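Local coordinates for ABC transporter ATP-binding/permease protein Rv1747 (Mycobacterium tuberculosis, PDB 6CCD) that moves an unknown substrate across the membrane as an ABC transporter, represented here by its first FHA domain, a phosphothreonine-binding module, at residues A84-I89 and A96-V101; G68-N73 and I89-G94; F21-D26 and L51-G56. All coordinates share one frame; numbering follows the deposited sequence.

In the fold
Interactions 1 and 2 belong to the same antiparallel sheet and share Ile89: strand 84-89 pairs with 96-101 on one side and with 69-71 on the other. Interaction 1 lies nearest the middle of the domain and turns an apolar face inward and a charged face outward. Interaction 2 joins the end of that sheet to an outer turn through one backbone bond and a tyrosine-proline CH-pi contact. Interaction 3, a surface contact with its centre about 22 Å from that of interaction 2 and across the middle of the chain, relies on ions and water. It reaches interaction 1 through the packing of Leu51 against Phe99 in the sandwich interior.

Interaction 1. Residues A84-I89 and A96-V101; sequences AQRVHI and ALDFEV
Val87, Leu97 and Phe99 make the tight side of this antiparallel strand pair. With Val87 CG1 anti to its carbonyl carbon (chi1 -58°), the other methyl, CG2, is set between the backbone N and carbonyl carbon and lies 3.6 Å from Phe99 CE2 and 3.8 Å from Leu97 CB. The valine and the phenylalanine meet at about a right angle, and Ile89 extends the apolar row through its CG2, which touches Leu97 CD1. Branched and aromatic residues suit this face because it looks into the sandwich, where Val79 and Ile81 of strand 78-81 meet it.

The backbones are joined by two hydrogen-bonded pairs, Gln85 with Phe99 and Val87 with Leu97. The shortest of the four bonds is Phe99 N to Gln85 O, at 2.7 Å and nearly straight (175°).

The other face, bearing Arg86, His88, Ala96 and Asp98, is looser and partly open to solvent. Arg86 and Asp98 run side by side, and Arg86 NE lies 3.3 Å from Asp98 OD1. That oxygen sits over a face of the guanidinium, so the attraction is one of charge alone, with no N-H aimed at it. Beside them Ala96 CB, a single methyl, lies against the His88 ring, 3.6 Å from His88 CE1. The polar end of this histidine is engaged elsewhere, ND1 bonding to Gly94 O in the loop between the strands.

A largely apolar face and a more polar, charged one on a regular antiparallel hairpin are characteristic of a sheet in a beta sandwich, here the C-terminal hairpin of the FHA domain.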
loop_
_atom_site.group_PDB
_atom_site.type_symbol
_atom_site.label_atom_id
_atom_site.label_comp_id
_atom_site.label_asym_id
_atom_site.label_seq_id
_atom_site.Cartn_x
_atom_site.Cartn_y
_atom_site.Cartn_z
ATOM N N ALA A 84 3.557 6.130 10.515
ATOM C CA ALA A 84 4.005 6.567 9.204
ATOM C C ALA A 84 5.012 5.565 8.671
ATOM O O ALA A 84 5.714 4.908 9.440
ATOM C CB ALA A 84 4.602 7.951 9.275
ATOM N N GLN A 85 5.085 5.449 7.353
ATOM C CA GLN A 85 5.834 4.362 6.757
ATOM C C GLN A 85 6.015 4.589 5.261
ATOM O O GLN A 85 5.087 5.005 4.577
ATOM C CB GLN A 85 5.109 3.038 7.018
ATOM C CG GLN A 85 5.924 1.818 6.731
ATOM C CD GLN A 85 7.096 1.697 7.667
ATOM O OE1 GLN A 85 8.189 2.178 7.371
ATOM N NE2 GLN A 85 6.878 1.054 8.807
ATOM N N ARG A 86 7.215 4.335 4.759
ATOM C CA ARG A 86 7.424 4.298 3.324
ATOM C C ARG A 86 7.738 2.873 2.906
ATOM O O ARG A 86 8.564 2.219 3.539
ATOM C CB ARG A 86 8.560 5.225 2.904
ATOM C CG ARG A 86 9.014 5.004 1.473
ATOM C CD ARG A 86 10.077 6.013 1.054
ATOM N NE ARG A 86 9.544 6.933 0.060
ATOM C CZ ARG A 86 9.874 8.212 -0.037
ATOM N NH1 ARG A 86 10.755 8.742 0.805
ATOM N NH2 ARG A 86 9.316 8.962 -0.977
ATOM N N VAL A 87 7.082 2.392 1.851
ATOM C CA VAL A 87 7.408 1.084 1.309
ATOM C C VAL A 87 7.687 1.212 -0.182
ATOM O O VAL A 87 7.407 2.256 -0.794
ATOM C CB VAL A 87 6.266 0.062 1.526
ATOM C CG1 VAL A 87 5.942 -0.086 3.003
ATOM C CG2 VAL A 87 5.020 0.465 0.720
ATOM N N HIS A 88 8.246 0.159 -0.764
ATOM C CA HIS A 88 8.377 0.067 -2.213
ATOM C C HIS A 88 7.694 -1.199 -2.696
ATOM O O HIS A 88 7.765 -2.231 -2.043
ATOM C CB HIS A 88 9.844 0.058 -2.638
ATOM C CG HIS A 88 10.578 1.308 -2.277
ATOM N ND1 HIS A 88 10.761 2.345 -3.165
ATOM C CD2 HIS A 88 11.155 1.700 -1.117
ATOM C CE1 HIS A 88 11.436 3.314 -2.575
ATOM N NE2 HIS A 88 11.689 2.947 -1.332
ATOM N N ILE A 89 7.039 -1.124 -3.850
ATOM C CA ILE A 89 6.485 -2.317 -4.456
ATOM C C ILE A 89 7.221 -2.620 -5.754
ATOM O O ILE A 89 7.681 -1.701 -6.438
ATOM C CB ILE A 89 4.976 -2.167 -4.722
ATOM C CG1 ILE A 89 4.684 -0.832 -5.418
ATOM C CG2 ILE A 89 4.194 -2.226 -3.395
ATOM C CD1 ILE A 89 3.192 -0.641 -5.733
ATOM N N ALA A 96 7.366 3.956 -4.963
ATOM C CA ALA A 96 7.328 4.146 -3.520
ATOM C C ALA A 96 5.929 4.566 -3.074
ATOM O O ALA A 96 5.275 5.378 -3.736
ATOM C CB ALA A 96 8.361 5.198 -3.096
ATOM N N LEU A 97 5.470 3.999 -1.965
ATOM C CA LEU A 97 4.224 4.426 -1.330
ATOM C C LEU A 97 4.524 4.999 0.056
ATOM O O LEU A 97 5.226 4.381 0.846
ATOM C CB LEU A 97 3.239 3.252 -1.202
ATOM C CG LEU A 97 2.920 2.458 -2.462
ATOM C CD1 LEU A 97 2.109 1.219 -2.082
ATOM C CD2 LEU A 97 2.187 3.307 -3.496
ATOM N N ASP A 98 3.996 6.181 0.338
ATOM C CA ASP A 98 4.119 6.784 1.654
ATOM C C ASP A 98 2.789 6.672 2.379
ATOM O O ASP A 98 1.767 7.124 1.868
ATOM C CB ASP A 98 4.535 8.253 1.553
ATOM C CG ASP A 98 5.987 8.420 1.170
ATOM O OD1 ASP A 98 6.819 7.658 1.700
ATOM O OD2 ASP A 98 6.298 9.308 0.345
ATOM N N PHE A 99 2.807 6.070 3.563
ATOM C CA PHE A 99 1.590 5.897 4.348
ATOM C C PHE A 99 1.568 6.872 5.506
ATOM O O PHE A 99 2.589 7.099 6.151
ATOM C CB PHE A 99 1.479 4.471 4.894
ATOM C CG PHE A 99 1.412 3.413 3.841
ATOM C CD1 PHE A 99 0.407 3.429 2.892
ATOM C CD2 PHE A 99 2.330 2.377 3.822
ATOM C CE1 PHE A 99 0.330 2.448 1.930
ATOM C CE2 PHE A 99 2.252 1.391 2.870
ATOM C CZ PHE A 99 1.256 1.426 1.919
ATOM N N GLU A 100 0.407 7.445 5.791
ATOM C CA GLU A 100 0.307 8.281 6.978
ATOM C C GLU A 100 -1.020 8.019 7.668
ATOM O O GLU A 100 -2.062 7.980 7.027
ATOM C CB GLU A 100 0.481 9.751 6.601
ATOM C CG GLU A 100 -0.231 10.744 7.487
ATOM C CD GLU A 100 -0.025 12.168 7.001
ATOM O OE1 GLU A 100 1.138 12.511 6.693
ATOM O OE2 GLU A 100 -1.013 12.939 6.923
ATOM N N VAL A 101 -0.966 7.794 8.975
ATOM C CA VAL A 101 -2.156 7.441 9.737
ATOM C C VAL A 101 -2.702 8.649 10.484
ATOM O O VAL A 101 -1.956 9.312 11.202
ATOM C CB VAL A 101 -1.860 6.338 10.761
ATOM C CG1 VAL A 101 -3.118 5.983 11.512
ATOM C CG2 VAL A 101 -1.277 5.105 10.075
#

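Interaction 2. Residues G68-N73 and I89-G94; sequences GLYLNN and IGNPDG
A CH-pi contact of Pro92 with the face of Tyr70, together with one backbone bond from Gly90 to Gly68, joins a short strand to the turn that follows its neighbour, at the end of the antiparallel sheet. Leu69 and Ile89 form the last pair of the two strands, a non-hydrogen-bonded one. Their side chains lean together through Leu69 CD1 and Ile89 CG2, 4.0 Å apart, on the inward face, where Leu49 of strand 49-54 touches both.

Just past this pair Gly90 N donates to Gly68 O over 3.0 Å. The bond is straight at the hydrogen (171°), although the donor stands above the carbonyl plane. Both partners are glycines with positive phi; the backbone angles of Gly90 also bring the preceding carbonyl O up against the place a CB would take, a conformation that suits glycine.

Further out, the aromatic ring covers the turn. Tyr70 CG is anti to the carbonyl carbon (chi1 -68°), which lays one face of the ring against the Asn91-Pro92 peptide link. Pro92 CD makes the CH-pi contact, 4.0 Å from the centroid of the Tyr70 ring and nearly on its normal, while Asn91 CA comes within 3.5 Å of Tyr70 CE2. A rigid proline suits the first corner of the type I turn from Asn91 to Gly94, which is closed by Gly94 N bonding to Asn91 O. At the far end of the ring a water lies 2.8 Å from Tyr70 OH and 2.9 Å from Gly90 O, bridging the two.

Gly68 O also accepts a bond from His48 NE2, and Ser65 OG bonds to Gly68 N. The histidine of the Ser-x-x-His signature tied to an Asn-Gly loop is characteristic of FHA domains, whose loops at this end of the sandwich read phosphothreonine.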
loop_
_atom_site.group_PDB
_atom_site.type_symbol
_atom_site.label_atom_id
_atom_site.label_comp_id
_atom_site.label_asym_id
_atom_site.label_seq_id
_atom_site.Cartn_x
_atom_site.Cartn_y
_atom_site.Cartn_z
ATOM N N GLY A 68 6.376 -8.321 -5.533
ATOM C CA GLY A 68 6.496 -8.144 -4.096
ATOM C C GLY A 68 6.398 -6.768 -3.473
ATOM O O GLY A 68 6.088 -5.770 -4.132
ATOM N N LEU A 69 6.651 -6.753 -2.165
ATOM C CA LEU A 69 6.491 -5.604 -1.274
ATOM C C LEU A 69 7.749 -5.515 -0.441
ATOM O O LEU A 69 8.184 -6.524 0.133
ATOM C CB LEU A 69 5.264 -5.777 -0.367
ATOM C CG LEU A 69 5.053 -4.860 0.840
ATOM C CD1 LEU A 69 4.743 -3.421 0.391
ATOM C CD2 LEU A 69 3.906 -5.405 1.698
ATOM N N TYR A 70 8.337 -4.328 -0.384
ATOM C CA TYR A 70 9.606 -4.137 0.311
ATOM C C TYR A 70 9.548 -3.071 1.394
ATOM O O TYR A 70 9.009 -1.974 1.189
ATOM C CB TYR A 70 10.703 -3.771 -0.687
ATOM C CG TYR A 70 11.048 -4.899 -1.626
ATOM C CD1 TYR A 70 12.094 -5.767 -1.337
ATOM C CD2 TYR A 70 10.315 -5.114 -2.785
ATOM C CE1 TYR A 70 12.416 -6.809 -2.183
ATOM C CE2 TYR A 70 10.626 -6.161 -3.642
ATOM C CZ TYR A 70 11.687 -6.998 -3.333
ATOM O OH TYR A 70 12.008 -8.041 -4.166
ATOM N N LEU A 71 10.118 -3.407 2.548
ATOM C CA LEU A 71 10.339 -2.456 3.628
ATOM C C LEU A 71 11.830 -2.465 3.981
ATOM O O LEU A 71 12.346 -3.485 4.422
ATOM C CB LEU A 71 9.494 -2.818 4.851
ATOM C CG LEU A 71 9.684 -1.965 6.109
ATOM C CD1 LEU A 71 9.257 -0.525 5.872
ATOM C CD2 LEU A 71 8.921 -2.551 7.279
ATOM N N ASN A 72 12.518 -1.348 3.766
ATOM C CA ASN A 72 13.954 -1.274 4.059
ATOM C C ASN A 72 14.742 -2.454 3.488
ATOM O O ASN A 72 15.449 -3.155 4.226
ATOM C CB ASN A 72 14.178 -1.206 5.567
ATOM C CG ASN A 72 13.372 -0.104 6.219
ATOM O OD1 ASN A 72 13.275 1.001 5.692
ATOM N ND2 ASN A 72 12.779 -0.406 7.370
ATOM N N ASN A 73 14.572 -2.690 2.191
ATOM C CA ASN A 73 15.298 -3.739 1.458
ATOM C C ASN A 73 14.963 -5.154 1.889
ATOM O O ASN A 73 15.633 -6.106 1.499
ATOM C CB ASN A 73 16.809 -3.521 1.572
ATOM C CG ASN A 73 17.231 -2.183 1.022
ATOM O OD1 ASN A 73 17.072 -1.912 -0.168
ATOM N ND2 ASN A 73 17.757 -1.334 1.884
ATOM N N ILE A 89 7.039 -1.124 -3.850
ATOM C CA ILE A 89 6.485 -2.317 -4.456
ATOM C C ILE A 89 7.221 -2.620 -5.754
ATOM O O ILE A 89 7.681 -1.701 -6.438
ATOM C CB ILE A 89 4.976 -2.167 -4.722
ATOM C CG1 ILE A 89 4.684 -0.832 -5.418
ATOM C CG2 ILE A 89 4.194 -2.226 -3.395
ATOM C CD1 ILE A 89 3.192 -0.641 -5.733
ATOM N N GLY A 90 7.330 -3.905 -6.076
ATOM C CA GLY A 90 7.928 -4.344 -7.335
ATOM C C GLY A 90 9.420 -4.615 -7.262
ATOM O O GLY A 90 9.941 -5.417 -8.024
ATOM N N ASN A 91 10.098 -3.936 -6.343
ATOM C CA ASN A 91 11.550 -4.012 -6.195
ATOM C C ASN A 91 11.934 -3.073 -5.067
ATOM O O ASN A 91 11.133 -2.219 -4.705
ATOM C CB ASN A 91 12.273 -3.608 -7.494
ATOM C CG ASN A 91 12.830 -4.807 -8.257
ATOM O OD1 ASN A 91 13.001 -5.895 -7.700
ATOM N ND2 ASN A 91 13.110 -4.607 -9.538
ATOM N N PRO A 92 13.158 -3.204 -4.516
ATOM C CA PRO A 92 13.589 -2.255 -3.482
ATOM C C PRO A 92 13.584 -0.803 -3.974
ATOM O O PRO A 92 13.402 0.119 -3.174
ATOM C CB PRO A 92 15.021 -2.713 -3.153
ATOM C CG PRO A 92 15.449 -3.528 -4.329
ATOM C CD PRO A 92 14.190 -4.223 -4.777
ATOM N N ASP A 93 13.800 -0.604 -5.268
ATOM C CA ASP A 93 13.732 0.736 -5.843
ATOM C C ASP A 93 12.540 0.900 -6.779
ATOM O O ASP A 93 12.557 1.759 -7.662
ATOM C CB ASP A 93 15.013 1.064 -6.607
ATOM C CG ASP A 93 15.254 0.120 -7.757
ATOM O OD1 ASP A 93 14.612 -0.957 -7.790
ATOM O OD2 ASP A 93 16.099 0.449 -8.622
ATOM N N GLY A 94 11.512 0.074 -6.605
ATOM C CA GLY A 94 10.305 0.212 -7.398
ATOM C C GLY A 94 9.476 1.370 -6.871
ATOM O O GLY A 94 9.923 2.079 -5.974
HETATM O O HOH W 1 10.980 -7.876 -6.808
#

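Interaction 3. Residues F21-D26 and L51-G56; sequences FAAGHD and LRFDQG. With SO4 (sulfate ion), chain C.
Asp26 and Arg52 meet in a salt bridge that carries this surface contact. Arg52 NE donates to Asp26 OD1 over 2.8 Å, nearly straight at 165°; the oxygen lies in the guanidinium plane at its edge, while NE comes from the syn side, tilted out of the carboxylate plane. The two side chains run alongside each other, yet their flat groups are turned almost at right angles, 82° apart. Arg52 CG takes the position between backbone N and carbonyl carbon (chi1 72°) and the chain bends at chi3, which brings NE to the aspartate. A long, weak ion pair to Asp54 adds a second negative neighbour to the arginine.

Anion and water binding come second. A sulfate, probably from the crystallisation liquor, accepts from Asp26 N at its O4 (2.7 Å) and from His25 ND1 at its O1 (3.3 Å). The charge of the sulfate would probably favour a protonated His25. One water lies 2.8 Å from sulfate O4 and accepts from Arg52 NH2, linking ion and arginine; another accepts from both Gly24 N and Phe53 N, bridging the backbones.

The apolar share is small: Ala23 CB sits 3.5 Å from Phe53 CB, the alanine being compact enough for the loop to come close to the strand.

Residues 22-26 form the loop that connects strand 17-21 of one sheet to strand 27-30 of the other, lying beside the end of strand 49-54. Leu51 bonds to Val27 through the backbone and packs inward on strand 10-14, while the Phe53 ring meets Trp58 of strand 57-62 edge-to-face.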
loop_
_atom_site.group_PDB
_atom_site.type_symbol
_atom_site.label_atom_id
_atom_site.label_comp_id
_atom_site.label_asym_id
_atom_site.label_seq_id
_atom_site.Cartn_x
_atom_site.Cartn_y
_atom_site.Cartn_z
ATOM N N PHE A 21 -8.289 6.900 2.972
ATOM C CA PHE A 21 -9.216 5.790 3.114
ATOM C C PHE A 21 -9.670 5.600 4.554
ATOM O O PHE A 21 -8.894 5.776 5.499
ATOM C CB PHE A 21 -8.581 4.492 2.593
ATOM C CG PHE A 21 -8.101 4.595 1.169
ATOM C CD1 PHE A 21 -8.994 4.489 0.117
ATOM C CD2 PHE A 21 -6.763 4.826 0.890
ATOM C CE1 PHE A 21 -8.567 4.605 -1.195
ATOM C CE2 PHE A 21 -6.323 4.945 -0.417
ATOM C CZ PHE A 21 -7.225 4.832 -1.462
ATOM N N ALA A 22 -10.931 5.222 4.706
ATOM C CA ALA A 22 -11.492 4.901 6.011
ATOM C C ALA A 22 -11.444 3.401 6.261
ATOM O O ALA A 22 -11.522 2.603 5.326
ATOM C CB ALA A 22 -12.920 5.396 6.105
ATOM N N ALA A 23 -11.335 3.021 7.525
ATOM C CA ALA A 23 -11.399 1.608 7.899
ATOM C C ALA A 23 -12.720 0.986 7.449
ATOM O O ALA A 23 -13.750 1.657 7.451
ATOM C CB ALA A 23 -11.219 1.464 9.402
ATOM N N GLY A 24 -12.698 -0.279 7.036
ATOM C CA GLY A 24 -13.940 -0.989 6.781
ATOM C C GLY A 24 -14.061 -1.719 5.456
ATOM O O GLY A 24 -14.838 -2.658 5.336
ATOM N N HIS A 25 -13.310 -1.289 4.450
ATOM C CA HIS A 25 -13.280 -2.017 3.189
ATOM C C HIS A 25 -11.854 -2.066 2.642
ATOM O O HIS A 25 -11.112 -1.100 2.769
ATOM C CB HIS A 25 -14.229 -1.380 2.177
ATOM C CG HIS A 25 -15.674 -1.555 2.523
ATOM N ND1 HIS A 25 -16.307 -2.781 2.484
ATOM C CD2 HIS A 25 -16.610 -0.661 2.925
ATOM C CE1 HIS A 25 -17.570 -2.633 2.842
ATOM N NE2 HIS A 25 -17.780 -1.356 3.113
ATOM N N ASP A 26 -11.475 -3.194 2.054
ATOM C CA ASP A 26 -10.106 -3.359 1.579
ATOM C C ASP A 26 -9.790 -2.390 0.432
ATOM O O ASP A 26 -10.596 -2.228 -0.490
ATOM C CB ASP A 26 -9.865 -4.795 1.119
ATOM C CG ASP A 26 -9.964 -5.813 2.253
ATOM O OD1 ASP A 26 -10.004 -5.420 3.443
ATOM O OD2 ASP A 26 -9.982 -7.023 1.945
ATOM N N LEU A 51 -4.828 -2.896 1.175
ATOM C CA LEU A 51 -4.662 -2.141 2.419
ATOM C C LEU A 51 -5.919 -2.297 3.253
ATOM O O LEU A 51 -7.013 -2.217 2.718
ATOM C CB LEU A 51 -4.404 -0.653 2.148
ATOM C CG LEU A 51 -3.408 -0.342 1.027
ATOM C CD1 LEU A 51 -3.268 1.169 0.827
ATOM C CD2 LEU A 51 -2.040 -0.974 1.337
ATOM N N ARG A 52 -5.784 -2.504 4.556
ATOM C CA ARG A 52 -6.987 -2.673 5.370
ATOM C C ARG A 52 -6.697 -2.455 6.833
ATOM O O ARG A 52 -5.550 -2.554 7.275
ATOM C CB ARG A 52 -7.596 -4.061 5.168
ATOM C CG ARG A 52 -6.787 -5.191 5.818
ATOM C CD ARG A 52 -7.190 -6.570 5.266
ATOM N NE ARG A 52 -8.618 -6.895 5.385
ATOM C CZ ARG A 52 -9.133 -7.717 6.295
ATOM N NH1 ARG A 52 -8.347 -8.295 7.189
ATOM N NH2 ARG A 52 -10.436 -7.971 6.302
ATOM N N PHE A 53 -7.746 -2.110 7.575
ATOM C CA PHE A 53 -7.634 -1.900 9.014
ATOM C C PHE A 53 -8.077 -3.179 9.710
ATOM O O PHE A 53 -9.225 -3.598 9.580
ATOM C CB PHE A 53 -8.488 -0.709 9.459
ATOM C CG PHE A 53 -8.254 -0.294 10.885
ATOM C CD1 PHE A 53 -7.197 0.533 11.211
ATOM C CD2 PHE A 53 -9.098 -0.734 11.894
ATOM C CE1 PHE A 53 -6.970 0.912 12.525
ATOM C CE2 PHE A 53 -8.876 -0.361 13.204
ATOM C CZ PHE A 53 -7.815 0.464 13.517
ATOM N N ASP A 54 -7.162 -3.797 10.444
ATOM C CA ASP A 54 -7.415 -5.110 11.017
ATOM C C ASP A 54 -6.751 -5.244 12.387
ATOM O O ASP A 54 -5.566 -4.930 12.546
ATOM C CB ASP A 54 -6.905 -6.206 10.075
ATOM C CG ASP A 54 -7.277 -7.602 10.554
ATOM O OD1 ASP A 54 -8.457 -7.818 10.897
ATOM O OD2 ASP A 54 -6.393 -8.474 10.597
ATOM N N GLN A 55 -7.519 -5.709 13.369
ATOM C CA GLN A 55 -6.993 -5.890 14.715
ATOM C C GLN A 55 -6.289 -4.626 15.190
ATOM O O GLN A 55 -5.135 -4.658 15.633
ATOM C CB GLN A 55 -6.050 -7.096 14.751
ATOM C CG GLN A 55 -6.769 -8.412 14.408
ATOM C CD GLN A 55 -5.815 -9.596 14.248
ATOM O OE1 GLN A 55 -5.318 -10.140 15.229
ATOM N NE2 GLN A 55 -5.558 -9.994 13.000
ATOM N N GLY A 56 -6.972 -3.496 15.026
ATOM C CA GLY A 56 -6.519 -2.249 15.609
ATOM C C GLY A 56 -5.449 -1.469 14.873
ATOM O O GLY A 56 -4.981 -0.449 15.378
HETATM S S SO4 C . -14.079 -5.877 1.581
HETATM O O1 SO4 C . -15.292 -5.885 2.398
HETATM O O2 SO4 C . -13.811 -7.225 1.070
HETATM O O3 SO4 C . -14.241 -4.948 0.463
HETATM O O4 SO4 C . -12.964 -5.435 2.411
HETATM O O HOH W 2 -10.314 -1.597 6.238
HETATM O O HOH W 3 -12.774 -6.249 5.033
#